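PDB 3HIN: putative 3-hydroxybutyryl-CoA dehydratase, which probably acts as a lyase of the enoyl-CoA hydratase/isomerase family, adding water to enoyl-CoA or removing it from 3-hydroxyacyl-CoA thioesters. Local coordinates for residues A[181-184]-A[190-193]; A[39-44]-A[77-82]; A[158-163]-A[226-231]; A[106-111]-A[218-223]; A[168-171]-A[176-179]. All coordinates share one frame; numbering follows the deposited sequence.

Interaction 1 (A[181-184]-A[190-193]); sequences EGVV and YLIE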
# COMPACT_ATOMS: atom_id res chain seq x y z
N GLU A 181 23.65 -15.65 -14.32
CA GLU A 181 22.94 -15.62 -13.05
C GLU A 181 21.50 -15.13 -13.19
O GLU A 181 20.58 -15.68 -12.59
CB GLU A 181 23.68 -14.72 -12.09
CG GLU A 181 25.07 -15.22 -11.81
CD GLU A 181 25.83 -14.27 -10.89
OE1 GLU A 181 26.41 -13.28 -11.41
OE2 GLU A 181 25.82 -14.50 -9.66
N GLY A 182 21.28 -14.10 -14.00
CA GLY A 182 19.97 -13.44 -13.97
C GLY A 182 18.84 -14.27 -14.53
O GLY A 182 17.71 -14.24 -14.03
N VAL A 183 19.14 -15.06 -15.59
CA VAL A 183 18.08 -15.88 -16.20
C VAL A 183 17.61 -16.89 -15.16
O VAL A 183 16.43 -17.28 -15.14
CB VAL A 183 18.56 -16.59 -17.53
CG1 VAL A 183 19.73 -17.61 -17.29
CG2 VAL A 183 17.41 -17.28 -18.22
N VAL A 184 18.50 -17.26 -14.24
CA VAL A 184 18.13 -18.22 -13.22
C VAL A 184 17.31 -17.55 -12.10
O VAL A 184 16.38 -18.17 -11.54
CB VAL A 184 19.37 -18.96 -12.59
CG1 VAL A 184 18.92 -19.80 -11.37
CG2 VAL A 184 20.21 -19.82 -13.67
N TYR A 190 14.73 -15.09 -21.14
CA TYR A 190 15.64 -15.71 -22.09
C TYR A 190 17.11 -15.30 -21.86
O TYR A 190 17.38 -14.17 -21.56
CB TYR A 190 15.29 -15.32 -23.53
CG TYR A 190 13.93 -15.81 -24.00
CD1 TYR A 190 13.82 -17.03 -24.69
CD2 TYR A 190 12.77 -15.07 -23.77
CE1 TYR A 190 12.58 -17.50 -25.13
CE2 TYR A 190 11.51 -15.55 -24.22
CZ TYR A 190 11.43 -16.75 -24.86
OH TYR A 190 10.21 -17.25 -25.26
N LEU A 191 18.05 -16.21 -22.13
CA LEU A 191 19.42 -15.81 -22.27
C LEU A 191 19.91 -16.20 -23.67
O LEU A 191 19.72 -17.34 -24.10
CB LEU A 191 20.28 -16.50 -21.20
CG LEU A 191 21.82 -16.40 -21.27
CD1 LEU A 191 22.34 -14.99 -20.88
CD2 LEU A 191 22.31 -17.41 -20.25
N ILE A 192 20.53 -15.26 -24.35
CA ILE A 192 21.24 -15.55 -25.59
C ILE A 192 22.73 -15.50 -25.29
O ILE A 192 23.30 -14.44 -25.07
CB ILE A 192 20.84 -14.57 -26.69
CG1 ILE A 192 19.60 -15.09 -27.40
CG2 ILE A 192 21.99 -14.38 -27.74
CD1 ILE A 192 19.86 -16.00 -28.59
N GLU A 193 23.35 -16.68 -25.28
CA GLU A 193 24.80 -16.77 -24.94
C GLU A 193 25.69 -16.30 -26.10
O GLU A 193 26.77 -15.70 -25.87
CB GLU A 193 25.19 -18.20 -24.49
CG GLU A 193 24.72 -18.56 -23.07
CD GLU A 193 24.01 -19.92 -23.03
OE1 GLU A 193 24.70 -20.94 -23.21
OE2 GLU A 193 22.76 -19.95 -22.84
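Val183 and Leu191 meet through side chains set by their first torsions: the chi1 of 63° places Val183 CG1 between its backbone N and carbonyl carbon, while the Leu191 chi1 of 171° takes CG to the far side of the residue from the backbone N. Both CB atoms point at the other segment, and Val183 CB lies 4.1 Å from Leu191 CB. The two side chains cross at about a right angle, with one branch of each doing most of the touching. Val183 CG1 reaches Leu191 CD2 at 3.9 Å, and the same methyl is 4.1 Å from Leu191 CB. The other branch turns to the strand backbone, Val183 CG2 lying 4.2 Å from Tyr190 C. No hydrogen bond crosses the contact, and the 111 Å² buried in total marks a modest apolar patch at the surface. With an alanine here in place of Val183, both methyls go, and a gap is likely to open beside Leu191 CD2, loosening helix 179-185 against the strand. The contact spans a short connection from helix 179-185 into strand 190-192, the last strand of the six-stranded sheet within this chain. Tyr190 and Ile192 bond through their backbones to strand 130-134, and Tyr190, whose CB is directed away from helix 179-185, packs its side chain on Lys200 and Leu204 of helix 197-208.

Interaction 2 (A[39-44]-A[77-82]); sequences ALNDGL and LSELRE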
# COMPACT_ATOMS: atom_id res chain seq x y z
N ALA A 39 21.86 6.52 -20.49
CA ALA A 39 21.32 7.13 -19.32
C ALA A 39 19.97 7.79 -19.62
O ALA A 39 19.83 8.60 -20.55
CB ALA A 39 22.33 8.18 -18.79
N LEU A 40 18.97 7.44 -18.82
CA LEU A 40 17.61 7.98 -18.95
C LEU A 40 17.55 9.41 -18.45
O LEU A 40 18.21 9.72 -17.49
CB LEU A 40 16.62 7.13 -18.14
CG LEU A 40 16.75 5.62 -18.35
CD1 LEU A 40 15.71 4.88 -17.45
CD2 LEU A 40 16.69 5.22 -19.90
N ASN A 41 16.79 10.28 -19.13
CA ASN A 41 16.54 11.66 -18.68
C ASN A 41 15.13 12.04 -19.05
O ASN A 41 14.45 11.26 -19.75
CB ASN A 41 17.57 12.66 -19.26
CG ASN A 41 17.45 12.82 -20.79
OD1 ASN A 41 16.59 12.21 -21.46
ND2 ASN A 41 18.29 13.66 -21.34
N ASP A 42 14.68 13.22 -18.66
CA ASP A 42 13.25 13.52 -18.86
C ASP A 42 12.81 13.56 -20.29
O ASP A 42 11.71 13.15 -20.60
CB ASP A 42 12.79 14.80 -18.16
CG ASP A 42 12.96 14.73 -16.63
OD1 ASP A 42 12.98 13.61 -16.10
OD2 ASP A 42 13.10 15.80 -15.95
N GLY A 43 13.66 14.02 -21.19
CA GLY A 43 13.23 14.14 -22.56
C GLY A 43 13.24 12.77 -23.25
O GLY A 43 12.48 12.49 -24.19
N LEU A 44 14.10 11.88 -22.79
CA LEU A 44 14.12 10.58 -23.42
C LEU A 44 12.84 9.88 -23.00
O LEU A 44 12.12 9.39 -23.84
CB LEU A 44 15.39 9.78 -23.14
CG LEU A 44 15.36 8.29 -23.56
CD1 LEU A 44 16.75 7.78 -23.61
CD2 LEU A 44 14.55 7.39 -22.61
N LEU A 77 23.38 10.98 -14.30
CA LEU A 77 23.95 11.52 -13.10
C LEU A 77 24.56 12.91 -13.34
O LEU A 77 24.77 13.67 -12.40
CB LEU A 77 24.94 10.50 -12.50
CG LEU A 77 24.30 9.19 -11.96
CD1 LEU A 77 25.27 8.43 -11.05
CD2 LEU A 77 22.95 9.43 -11.19
N SER A 78 24.76 13.26 -14.60
CA SER A 78 25.15 14.62 -14.98
C SER A 78 23.97 15.57 -15.11
O SER A 78 24.13 16.75 -15.39
CB SER A 78 25.93 14.60 -16.33
OG SER A 78 25.13 14.13 -17.43
N GLU A 79 22.76 15.07 -14.96
CA GLU A 79 21.61 15.88 -15.25
C GLU A 79 20.68 15.92 -14.05
O GLU A 79 19.50 16.19 -14.20
CB GLU A 79 20.93 15.35 -16.51
CG GLU A 79 21.61 15.83 -17.82
CD GLU A 79 20.90 15.42 -19.14
OE1 GLU A 79 19.64 15.28 -19.19
OE2 GLU A 79 21.62 15.29 -20.17
N LEU A 80 21.21 15.64 -12.87
CA LEU A 80 20.44 15.81 -11.65
C LEU A 80 19.89 17.21 -11.53
O LEU A 80 20.59 18.21 -11.69
CB LEU A 80 21.26 15.55 -10.40
CG LEU A 80 21.50 14.10 -10.04
CD1 LEU A 80 22.75 13.65 -10.75
CD2 LEU A 80 21.65 14.01 -8.54
N ARG A 81 18.61 17.26 -11.21
CA ARG A 81 17.93 18.49 -10.94
C ARG A 81 17.52 18.43 -9.47
O ARG A 81 17.01 17.40 -8.99
CB ARG A 81 16.73 18.57 -11.84
CG ARG A 81 16.60 19.86 -12.47
CD ARG A 81 15.15 20.15 -12.71
NE ARG A 81 14.62 19.30 -13.77
CZ ARG A 81 14.82 19.50 -15.07
NH1 ARG A 81 14.28 18.65 -15.94
NH2 ARG A 81 15.54 20.53 -15.49
N GLU A 82 17.79 19.52 -8.76
CA GLU A 82 17.46 19.70 -7.34
C GLU A 82 15.95 19.87 -7.20
O GLU A 82 15.31 20.64 -7.98
CB GLU A 82 18.18 20.92 -6.79
CG GLU A 82 18.07 22.15 -7.73
CD GLU A 82 19.28 23.09 -7.65
OE1 GLU A 82 20.08 23.16 -8.63
OE2 GLU A 82 19.41 23.76 -6.59
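Asn41 and Glu79 form the more closely fitted part of this contact, whereas Asp42 and Arg81 are joined more loosely; both pairs lie at the surface. Asn41 ND2 donates to Glu79 OE1 over 3.0 Å, with an N-H...O angle of 156°. The acceptor lies near the amide plane and is approached on the syn side of the carboxylate. Asn41 CB also comes within 3.3 Å of Glu79 OE1, so this oxygen rests against the asparagine. The other carboxylate oxygen, Glu79 OE2, is bound in a salt bridge by Arg33, which fixes the group from a second direction. On the looser side Arg81 reaches Asp42 through one nitrogen only, NH1 to OD2 at 3.1 Å, by a more bent bond (147°). The oxygen sits at the guanidinium edge but is used on its anti side, and the two planes differ by 33°. Asp42 is held more firmly from within the fold, as OD1 receives hydrogen bonds from His91 NE2 and Trp95 NE1. Asn41 also has a second role: its OD1 accepts from Leu44 N at 2.8 Å. The amide thus bridges loop and helix, giving the classic arrangement of an asparagine N-cap, here at the start of helix 42-51.

Interaction 3 (A[158-163]-A[226-231]); sequences LPRLIG and IAEANP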
# COMPACT_ATOMS: atom_id res chain seq x y z
N LEU A 158 10.04 -5.46 -9.75
CA LEU A 158 11.17 -6.39 -9.63
C LEU A 158 10.92 -7.55 -8.61
O LEU A 158 11.19 -8.72 -8.93
CB LEU A 158 12.45 -5.65 -9.27
CG LEU A 158 13.69 -6.57 -9.22
CD1 LEU A 158 14.01 -7.23 -10.54
CD2 LEU A 158 15.01 -5.77 -8.82
N PRO A 159 10.41 -7.24 -7.41
CA PRO A 159 10.20 -8.38 -6.55
C PRO A 159 9.30 -9.40 -7.19
O PRO A 159 9.36 -10.54 -6.82
CB PRO A 159 9.44 -7.78 -5.33
CG PRO A 159 9.80 -6.38 -5.29
CD PRO A 159 9.98 -5.98 -6.80
N ARG A 160 8.42 -9.00 -8.11
CA ARG A 160 7.54 -10.02 -8.73
C ARG A 160 8.37 -10.92 -9.66
O ARG A 160 7.98 -12.01 -9.94
CB ARG A 160 6.40 -9.42 -9.54
CG ARG A 160 5.31 -8.78 -8.65
CD ARG A 160 4.45 -7.74 -9.47
NE ARG A 160 3.20 -7.47 -8.79
CZ ARG A 160 3.05 -6.80 -7.66
NH1 ARG A 160 1.83 -6.64 -7.09
NH2 ARG A 160 4.09 -6.20 -7.13
N LEU A 161 9.52 -10.41 -10.13
CA LEU A 161 10.37 -11.22 -10.97
C LEU A 161 11.36 -12.08 -10.17
O LEU A 161 11.60 -13.22 -10.52
CB LEU A 161 11.16 -10.28 -11.95
CG LEU A 161 10.26 -9.48 -12.91
CD1 LEU A 161 11.11 -8.66 -13.94
CD2 LEU A 161 9.37 -10.54 -13.73
N ILE A 162 11.94 -11.52 -9.10
CA ILE A 162 13.12 -12.11 -8.42
C ILE A 162 12.94 -12.26 -6.92
O ILE A 162 13.79 -12.85 -6.24
CB ILE A 162 14.35 -11.29 -8.64
CG1 ILE A 162 14.35 -9.98 -7.82
CG2 ILE A 162 14.58 -11.05 -10.15
CD1 ILE A 162 15.73 -9.32 -7.75
N GLY A 163 11.81 -11.76 -6.40
CA GLY A 163 11.46 -11.89 -4.95
C GLY A 163 12.10 -10.76 -4.12
O GLY A 163 13.14 -10.12 -4.53
N ILE A 226 -5.46 -11.61 -12.33
CA ILE A 226 -6.00 -12.89 -11.84
C ILE A 226 -4.99 -13.53 -10.87
O ILE A 226 -5.36 -14.02 -9.79
CB ILE A 226 -6.21 -13.87 -13.03
CG1 ILE A 226 -7.40 -13.40 -13.90
CG2 ILE A 226 -6.45 -15.34 -12.48
CD1 ILE A 226 -7.50 -14.17 -15.30
N ALA A 227 -3.71 -13.52 -11.24
CA ALA A 227 -2.71 -14.26 -10.47
C ALA A 227 -2.51 -13.66 -9.07
O ALA A 227 -2.26 -14.38 -8.16
CB ALA A 227 -1.38 -14.37 -11.25
N GLU A 228 -2.74 -12.36 -8.89
CA GLU A 228 -2.55 -11.71 -7.59
C GLU A 228 -3.87 -11.59 -6.82
O GLU A 228 -3.90 -11.22 -5.65
CB GLU A 228 -1.96 -10.32 -7.78
CG GLU A 228 -0.48 -10.28 -8.28
CD GLU A 228 -0.13 -8.89 -9.03
OE1 GLU A 228 -0.86 -7.88 -8.88
OE2 GLU A 228 0.86 -8.84 -9.80
N ALA A 229 -4.98 -11.93 -7.48
CA ALA A 229 -6.22 -11.96 -6.78
C ALA A 229 -6.21 -13.08 -5.73
O ALA A 229 -5.42 -14.07 -5.80
CB ALA A 229 -7.37 -12.18 -7.78
N ASN A 230 -7.11 -12.95 -4.78
CA ASN A 230 -7.40 -14.08 -3.94
C ASN A 230 -7.88 -15.23 -4.85
O ASN A 230 -8.46 -14.98 -5.90
CB ASN A 230 -8.30 -13.64 -2.79
CG ASN A 230 -9.78 -13.91 -3.02
OD1 ASN A 230 -10.34 -14.98 -2.67
ND2 ASN A 230 -10.46 -12.88 -3.53
N PRO A 231 -7.57 -16.48 -4.50
CA PRO A 231 -7.82 -17.58 -5.45
C PRO A 231 -9.25 -17.75 -5.99
O PRO A 231 -9.40 -17.88 -7.16
CB PRO A 231 -7.39 -18.85 -4.67
CG PRO A 231 -6.32 -18.36 -3.78
CD PRO A 231 -6.75 -16.92 -3.36
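A surface salt bridge between two helices, made by Arg160 in the last turn of helix 154-162 and Glu228 at the C-terminal end of helix 213-228, carries this contact alone. Its main bond runs from Arg160 NE to Glu228 OE2 over 2.9 Å and is nearly straight, with an N-H...O angle of 168°. A second bond, from Arg160 NH1 to Glu228 OE1, is weak at 3.5 Å. The carboxylate therefore faces the NE-NH1 edge of the guanidinium unevenly. Seen from the arginine, OE2 lies in the guanidinium plane; seen from the glutamate, NE comes from above the carboxylate plane. The two planes are 74° apart, which departs from the coplanar bidentate arrangement. Both side chains reach out extended, bridging backbones whose nearest CA atoms, those of Arg160 and Glu228, are 10.3 Å apart. The remaining guanidinium nitrogen, Arg160 NH2, bonds to Val156 O in its own helix and so steadies the group's orientation. Being at a helix C terminus probably suits the positive arginine better than the glutamate, whose charge the arginine would offset. Behind the bridge, Leu158 and Pro159 pack on helix 164-173 and Leu161 touches helix 120-127; beyond Glu228 the chain turns into helix 231-247, and Asn230, at the N-cap position before it, packs on Gln232 of the second subunit.

Interaction 4 (A[106-111]-A[218-223]); sequences RVPVIA and AVLQAL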
# COMPACT_ATOMS: atom_id res chain seq x y z
N ARG A 106 -0.88 -2.12 -25.40
CA ARG A 106 -1.84 -3.03 -25.98
C ARG A 106 -1.20 -4.22 -26.70
O ARG A 106 -1.80 -5.30 -26.85
CB ARG A 106 -2.85 -2.32 -26.85
CG ARG A 106 -2.31 -1.87 -28.08
CD ARG A 106 -3.41 -1.70 -29.20
NE ARG A 106 -2.71 -0.95 -30.27
CZ ARG A 106 -2.01 -1.52 -31.24
NH1 ARG A 106 -2.02 -2.83 -31.37
NH2 ARG A 106 -1.35 -0.80 -32.12
N VAL A 107 0.06 -4.07 -27.06
CA VAL A 107 0.81 -5.22 -27.58
C VAL A 107 1.98 -5.60 -26.69
O VAL A 107 2.42 -4.80 -25.83
CB VAL A 107 1.30 -4.90 -28.99
CG1 VAL A 107 0.08 -4.68 -29.88
CG2 VAL A 107 2.29 -3.70 -28.99
N PRO A 108 2.51 -6.83 -26.88
CA PRO A 108 3.60 -7.14 -25.93
C PRO A 108 4.88 -6.35 -26.22
O PRO A 108 5.23 -6.12 -27.38
CB PRO A 108 3.89 -8.60 -26.13
CG PRO A 108 2.89 -9.12 -27.17
CD PRO A 108 1.97 -8.03 -27.57
N VAL A 109 5.58 -6.02 -25.14
CA VAL A 109 6.86 -5.32 -25.20
C VAL A 109 7.99 -6.25 -24.79
O VAL A 109 7.93 -6.89 -23.71
CB VAL A 109 6.84 -4.12 -24.29
CG1 VAL A 109 8.17 -3.36 -24.37
CG2 VAL A 109 5.67 -3.22 -24.65
N ILE A 110 9.01 -6.32 -25.65
CA ILE A 110 10.15 -7.16 -25.40
C ILE A 110 11.36 -6.25 -25.23
O ILE A 110 11.60 -5.41 -26.08
CB ILE A 110 10.37 -8.18 -26.61
CG1 ILE A 110 9.10 -9.02 -26.84
CG2 ILE A 110 11.59 -9.12 -26.37
CD1 ILE A 110 8.52 -8.85 -28.19
N ALA A 111 12.14 -6.45 -24.18
CA ALA A 111 13.37 -5.66 -23.99
C ALA A 111 14.60 -6.52 -24.31
O ALA A 111 14.73 -7.64 -23.79
CB ALA A 111 13.43 -5.15 -22.54
N ALA A 218 -5.75 -10.86 -22.66
CA ALA A 218 -5.92 -11.77 -21.51
C ALA A 218 -4.58 -11.97 -20.81
O ALA A 218 -4.49 -11.94 -19.58
CB ALA A 218 -6.48 -13.12 -21.98
N VAL A 219 -3.52 -12.14 -21.61
CA VAL A 219 -2.23 -12.41 -21.06
C VAL A 219 -1.62 -11.17 -20.47
O VAL A 219 -1.14 -11.20 -19.34
CB VAL A 219 -1.28 -12.99 -22.12
CG1 VAL A 219 0.12 -13.16 -21.54
CG2 VAL A 219 -1.81 -14.32 -22.64
N LEU A 220 -1.65 -10.06 -21.19
CA LEU A 220 -0.92 -8.87 -20.71
C LEU A 220 -1.63 -8.20 -19.56
O LEU A 220 -1.01 -7.70 -18.64
CB LEU A 220 -0.76 -7.85 -21.85
CG LEU A 220 -0.05 -8.30 -23.15
CD1 LEU A 220 -0.21 -7.25 -24.30
CD2 LEU A 220 1.36 -8.59 -22.92
N GLN A 221 -2.96 -8.18 -19.61
CA GLN A 221 -3.70 -7.39 -18.63
C GLN A 221 -4.39 -8.25 -17.61
O GLN A 221 -4.28 -7.97 -16.40
CB GLN A 221 -4.82 -6.56 -19.29
CG GLN A 221 -4.52 -5.94 -20.64
CD GLN A 221 -3.64 -4.73 -20.56
OE1 GLN A 221 -3.45 -4.17 -19.48
NE2 GLN A 221 -3.09 -4.31 -21.73
N ALA A 222 -5.11 -9.28 -18.08
CA ALA A 222 -5.95 -10.02 -17.14
C ALA A 222 -5.11 -10.96 -16.33
O ALA A 222 -5.29 -11.00 -15.08
CB ALA A 222 -7.02 -10.80 -17.85
N LEU A 223 -4.20 -11.72 -17.00
CA LEU A 223 -3.44 -12.67 -16.25
C LEU A 223 -2.77 -12.10 -14.94
O LEU A 223 -2.96 -12.70 -13.90
CB LEU A 223 -2.41 -13.42 -17.13
CG LEU A 223 -1.38 -14.29 -16.41
CD1 LEU A 223 -2.04 -15.48 -15.59
CD2 LEU A 223 -0.35 -14.90 -17.46
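Leu220 carries nearly the whole contact, wedging its two methyls against the backbone of residues 106 to 108. From the helix its CB points toward the loop, and with chi1 at -57° CG stands opposite the carbonyl carbon, beside the backbone N, so that the fork at CG is directed at Pro108. The branches then part. CD1 touches the peptide groups just before the proline, at 3.6 Å from both Arg106 O and Val107 C, and also meets the N/CD end of the ring at Pro108 CD, 4.0 Å away. CD2 lies over the same face of the proline, 4.0 Å from Pro108 CA and 4.1 Å from Pro108 CB. Leucine and proline thus cross at about a right angle, the two methyls resting side by side on one face of the ring. Within helix 213-228 the backbone has a pi-type turn here, Leu223 N bonding to Ala218 O. Around the pair, His129 touches Leu220 and Val208 of helix 197-208 packs on Pro108, while the guanidinium of Arg106 is turned elsewhere, bonded to Ile55 O and Ile59 O. With no hydrogen bond between the segments, the contact is one of shape and dispersion: it seats helix 213-228 on the entry to strand 109-113 without fixing a polar register.

Interaction 5 (A[168-171]-A[176-179]); sequences ADMM and VYSA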
# COMPACT_ATOMS: atom_id res chain seq x y z
N ALA A 168 16.27 -6.88 -1.84
CA ALA A 168 16.72 -6.24 -0.65
C ALA A 168 18.26 -6.36 -0.57
O ALA A 168 18.99 -5.41 -0.25
CB ALA A 168 16.04 -6.91 0.57
N ASP A 169 18.76 -7.56 -0.85
CA ASP A 169 20.22 -7.75 -0.83
C ASP A 169 20.91 -6.87 -1.86
O ASP A 169 21.91 -6.23 -1.52
CB ASP A 169 20.54 -9.25 -0.99
CG ASP A 169 21.97 -9.52 -1.36
OD1 ASP A 169 22.89 -8.95 -0.74
OD2 ASP A 169 22.16 -10.39 -2.26
N MET A 170 20.41 -6.82 -3.09
CA MET A 170 20.99 -5.94 -4.18
C MET A 170 21.08 -4.46 -3.71
O MET A 170 22.11 -3.81 -3.88
CB MET A 170 20.10 -5.94 -5.44
CG MET A 170 20.25 -7.07 -6.30
SD MET A 170 19.06 -7.11 -7.56
CE MET A 170 20.11 -6.29 -8.80
N MET A 171 20.00 -3.96 -3.10
CA MET A 171 19.94 -2.58 -2.59
C MET A 171 20.84 -2.35 -1.40
O MET A 171 21.53 -1.32 -1.33
CB MET A 171 18.48 -2.17 -2.30
CG MET A 171 17.57 -2.40 -3.49
SD MET A 171 15.93 -1.65 -3.23
CE MET A 171 16.56 0.03 -3.45
N VAL A 176 25.85 -7.22 -7.84
CA VAL A 176 25.61 -7.29 -9.28
C VAL A 176 25.38 -8.76 -9.72
O VAL A 176 25.96 -9.70 -9.17
CB VAL A 176 26.81 -6.67 -10.02
CG1 VAL A 176 26.58 -6.62 -11.55
CG2 VAL A 176 27.20 -5.25 -9.42
N TYR A 177 24.52 -8.94 -10.72
CA TYR A 177 24.23 -10.22 -11.31
C TYR A 177 24.59 -10.17 -12.82
O TYR A 177 24.28 -9.20 -13.53
CB TYR A 177 22.74 -10.48 -11.13
CG TYR A 177 22.31 -10.92 -9.69
CD1 TYR A 177 22.72 -12.15 -9.17
CD2 TYR A 177 21.53 -10.13 -8.88
CE1 TYR A 177 22.32 -12.60 -7.88
CE2 TYR A 177 21.15 -10.54 -7.59
CZ TYR A 177 21.54 -11.79 -7.10
OH TYR A 177 21.22 -12.24 -5.87
N SER A 178 25.25 -11.21 -13.32
CA SER A 178 25.41 -11.36 -14.75
C SER A 178 24.11 -11.81 -15.44
O SER A 178 23.11 -12.19 -14.81
CB SER A 178 26.53 -12.43 -15.06
OG SER A 178 26.18 -13.68 -14.43
N ALA A 179 24.16 -11.80 -16.77
CA ALA A 179 23.06 -12.32 -17.57
C ALA A 179 22.80 -13.82 -17.23
O ALA A 179 21.67 -14.23 -17.07
CB ALA A 179 23.41 -12.15 -19.00
O HOH W 1 20.59 -10.50 -4.21
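Met170 and Tyr177 meet where helix 164-173 gives way, through a short turn, to strand 177-178, the backbones being nearest at Met170 CA and Val176 CA, 7.0 Å apart. The pair forms a Met-aromatic contact of the edge-on kind: Met170 SD lies 5.2 Å from the centroid of the Tyr177 ring and 87° off the ring normal. The methionine runs alongside the CD2-CE2 edge, with CG near CE2 at 3.8 Å and, owing to the bend at chi3 (95°), CE brought to 4.1 Å from CD2. At the phenol end the link is polar. Asp169 OD2 and Tyr177 OH are 4.2 Å apart, too far to bond directly, and the carboxylate and ring planes stand almost perpendicular. Arg175 forms a salt bridge with Asp169 OD2, while Arg166 NH2 bonds to Tyr177 OH; Phe187 and His185 meet the tyrosine ring. A phenylalanine at Tyr177 would keep the methionine contact but probably leave Arg166 without this partner and break the water bridge to Asp169. That bridge is a single water with two short bonds, accepting from Tyr177 OH at 2.5 Å and donating to Asp169 OD2, also at 2.5 Å.

How the interactions relate
From the N terminus, interaction 2 comes first: it closes a loop of 32 residues, tying the start of helix 42-51 to the loop before helix 85-103, and ends before the others open. Interaction 4 then spans from residues 106-111 to helix 213-228, and interaction 3 from 158-163 to the end of the same helix; their segments alternate, so the two loops cross. Interactions 5 and 1 are short closures nested inside both, following one another through strand 177-178 and helix 179-185. They touch where Leu191 CD1 packs on Ala179 CB, and interaction 5 meets interaction 3 through Ile162 and Met170. Helix 213-228 is thus joined at one point to the approach of strand 109-113 and at its end to helix 154-162.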